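PDB 4R1H: Lmo0741 protein from Listeria monocytogenes, which probably binds DNA as a dimeric transcriptional regulator of the GntR family, using a winged helix-turn-helix domain. Local coordinates for residues A[90-93]-A[94-98]. Sequence-based numbering, arbitrary orientation. Where two conformers were deposited one is given.
Sequences AKQL and TENFI
K91 and E95, one helical turn apart, form a salt bridge, with NZ of K91 3.2 Å from OE2 of E95. As a hydrogen bond it is weak. The lysine chain runs extended to CE, then bends at its last torsion, and its CE also lies against OE2. The other carboxylate oxygen, OE1 of E95, accepts from a water at 2.8 Å. That water also donates weakly to OE1 of Q92. The amide of Q92 stands 70° from the carboxylate plane and turns its NE2 the other way, to OD1 of N96 at 2.9 Å. The NE2 to OD1 bond is weak and bent, 129° at the hydrogen. CG of Q92 lies opposite its own N, and the bend at chi2 (71°) then brings NE2 alongside N96. On the buried side, T94 OG1 bonds to A90 O at 2.8 Å. The same oxygen takes T94 N at 2.9 Å, from the opposite face of its carbonyl plane, so two donors satisfy it. T94 packs on F97 of the second subunit, and the two F97 rings stack across the interface. Backbone i to i+4 bonds run on from E95 to F97. Over 90-98, helix 79-103 is amphipathic: K91, Q92, E95 and N96 are polar, while A90, T94, F97 and I98 pack on the second subunit.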
ATOM      1  N   ALA A  90       8.637   8.449  -3.609  1.00 21.55           N
ATOM      2  CA  ALA A  90       8.862   7.320  -4.553  1.00 20.99           C
ATOM      3  C   ALA A  90       9.668   6.214  -3.848  1.00 22.91           C
ATOM      4  O   ALA A  90       9.383   5.009  -4.033  1.00 20.28           O
ATOM      5  CB  ALA A  90       9.580   7.756  -5.792  1.00 22.45           C
ATOM      6  N   LYS A  91      10.688   6.584  -3.086  1.00 20.70           N
ATOM      7  CA  LYS A  91      11.486   5.577  -2.367  1.00 22.05           C
ATOM      8  C   LYS A  91      10.655   4.740  -1.438  1.00 22.01           C
ATOM      9  O   LYS A  91      10.767   3.473  -1.415  1.00 22.71           O
ATOM     10  CB  LYS A  91      12.631   6.252  -1.609  1.00 22.82           C
ATOM     11  CG  LYS A  91      13.543   5.273  -0.914  1.00 27.82           C
ATOM     12  CD  LYS A  91      14.621   6.096  -0.185  1.00 35.50           C
ATOM     13  CE  LYS A  91      15.684   5.205   0.408  1.00 46.03           C
ATOM     14  NZ  LYS A  91      15.602   5.252   1.902  1.00 54.69           N
ATOM     15  N   GLN A  92       9.780   5.390  -0.659  1.00 21.31           N
ATOM     16  CA  GLN A  92       8.939   4.677   0.258  0.70 24.44           C
ATOM     17  C   GLN A  92       7.930   3.758  -0.451  1.00 23.55           C
ATOM     18  O   GLN A  92       7.716   2.604  -0.027  1.00 20.78           O
ATOM     19  CB  GLN A  92       8.224   5.614   1.205  0.70 26.43           C
ATOM     20  CG  GLN A  92       7.481   4.866   2.307  0.70 30.80           C
ATOM     21  CD  GLN A  92       8.398   4.227   3.329  0.70 35.92           C
ATOM     22  OE1 GLN A  92       9.001   4.915   4.166  0.70 41.51           O
ATOM     23  NE2 GLN A  92       8.477   2.894   3.308  0.70 39.83           N
ATOM     24  N   LEU A  93       7.330   4.244  -1.505  1.00 19.67           N
ATOM     25  CA  LEU A  93       6.441   3.431  -2.268  1.00 20.94           C
ATOM     26  C   LEU A  93       7.135   2.200  -2.838  1.00 19.59           C
ATOM     27  O   LEU A  93       6.582   1.075  -2.769  1.00 18.46           O
ATOM     28  CB  LEU A  93       5.805   4.190  -3.412  1.00 20.64           C
ATOM     29  CG  LEU A  93       4.747   5.259  -3.084  1.00 22.42           C
ATOM     30  CD1 LEU A  93       4.440   6.152  -4.278  1.00 22.39           C
ATOM     31  CD2 LEU A  93       3.511   4.593  -2.578  1.00 24.30           C
ATOM     32  N   THR A  94       8.303   2.389  -3.375  1.00 18.92           N
ATOM     33  CA  THR A  94       9.090   1.324  -3.998  1.00 18.97           C
ATOM     34  C   THR A  94       9.577   0.324  -2.913  1.00 21.27           C
ATOM     35  O   THR A  94       9.419  -0.913  -3.131  1.00 18.96           O
ATOM     36  CB  THR A  94      10.221   1.879  -4.793  1.00 17.67           C
ATOM     37  OG1 THR A  94       9.720   2.811  -5.750  1.00 17.71           O
ATOM     38  CG2 THR A  94      10.914   0.806  -5.554  1.00 18.53           C
ATOM     39  N   GLU A  95      10.102   0.800  -1.795  1.00 18.82           N
ATOM     40  CA  GLU A  95      10.551  -0.103  -0.721  1.00 20.88           C
ATOM     41  C   GLU A  95       9.367  -0.954  -0.240  1.00 21.16           C
ATOM     42  O   GLU A  95       9.520  -2.193  -0.040  1.00 21.16           O
ATOM     43  CB  GLU A  95      11.128   0.672   0.463  1.00 23.08           C
ATOM     44  CG  GLU A  95      12.483   1.260   0.205  1.00 26.21           C
ATOM     45  CD  GLU A  95      12.893   2.252   1.302  1.00 32.18           C
ATOM     46  OE1 GLU A  95      12.029   2.741   2.086  1.00 37.62           O
ATOM     47  OE2 GLU A  95      14.093   2.512   1.315  1.00 35.28           O
ATOM     48  N   ASN A  96       8.202  -0.336  -0.044  1.00 19.69           N
ATOM     49  CA  ASN A  96       7.052  -1.079   0.434  1.00 20.73           C
ATOM     50  C   ASN A  96       6.605  -2.171  -0.576  1.00 20.30           C
ATOM     51  O   ASN A  96       6.254  -3.283  -0.151  1.00 19.65           O
ATOM     52  CB  ASN A  96       5.904  -0.180   0.746  1.00 24.33           C
ATOM     53  CG  ASN A  96       6.160   0.672   2.007  1.00 28.78           C
ATOM     54  OD1 ASN A  96       7.104   0.448   2.757  1.00 31.08           O
ATOM     55  ND2 ASN A  96       5.321   1.614   2.207  1.00 31.69           N
ATOM     56  N   PHE A  97       6.573  -1.809  -1.841  1.00 18.48           N
ATOM     57  CA  PHE A  97       6.211  -2.724  -2.915  1.00 17.79           C
ATOM     58  C   PHE A  97       7.191  -3.912  -2.980  1.00 17.60           C
ATOM     59  O   PHE A  97       6.764  -5.068  -3.000  1.00 18.49           O
ATOM     60  CB  PHE A  97       6.174  -1.964  -4.227  1.00 17.09           C
ATOM     61  CG  PHE A  97       5.956  -2.819  -5.459  1.00 16.71           C
ATOM     62  CD1 PHE A  97       4.806  -3.561  -5.601  1.00 17.01           C
ATOM     63  CD2 PHE A  97       6.891  -2.867  -6.452  1.00 17.89           C
ATOM     64  CE1 PHE A  97       4.621  -4.308  -6.731  1.00 17.69           C
ATOM     65  CE2 PHE A  97       6.740  -3.662  -7.593  1.00 18.37           C
ATOM     66  CZ  PHE A  97       5.594  -4.418  -7.707  1.00 18.39           C
ATOM     67  N   ILE A  98       8.461  -3.597  -3.103  1.00 17.46           N
ATOM     68  CA  ILE A  98       9.469  -4.655  -3.101  1.00 18.86           C
ATOM     69  C   ILE A  98       9.322  -5.547  -1.854  1.00 18.22           C
ATOM     70  O   ILE A  98       9.440  -6.800  -1.971  1.00 18.89           O
ATOM     71  CB  ILE A  98      10.872  -4.071  -3.274  1.00 20.31           C
ATOM     72  CG1 ILE A  98      10.982  -3.487  -4.691  1.00 20.38           C
ATOM     73  CG2 ILE A  98      11.913  -5.185  -3.034  1.00 22.02           C
ATOM     74  CD1 ILE A  98      12.220  -2.695  -4.814  1.00 22.75           C
TER
HETATM   75  O   HOH W   1      11.859   5.443   2.837  1.00 37.94           O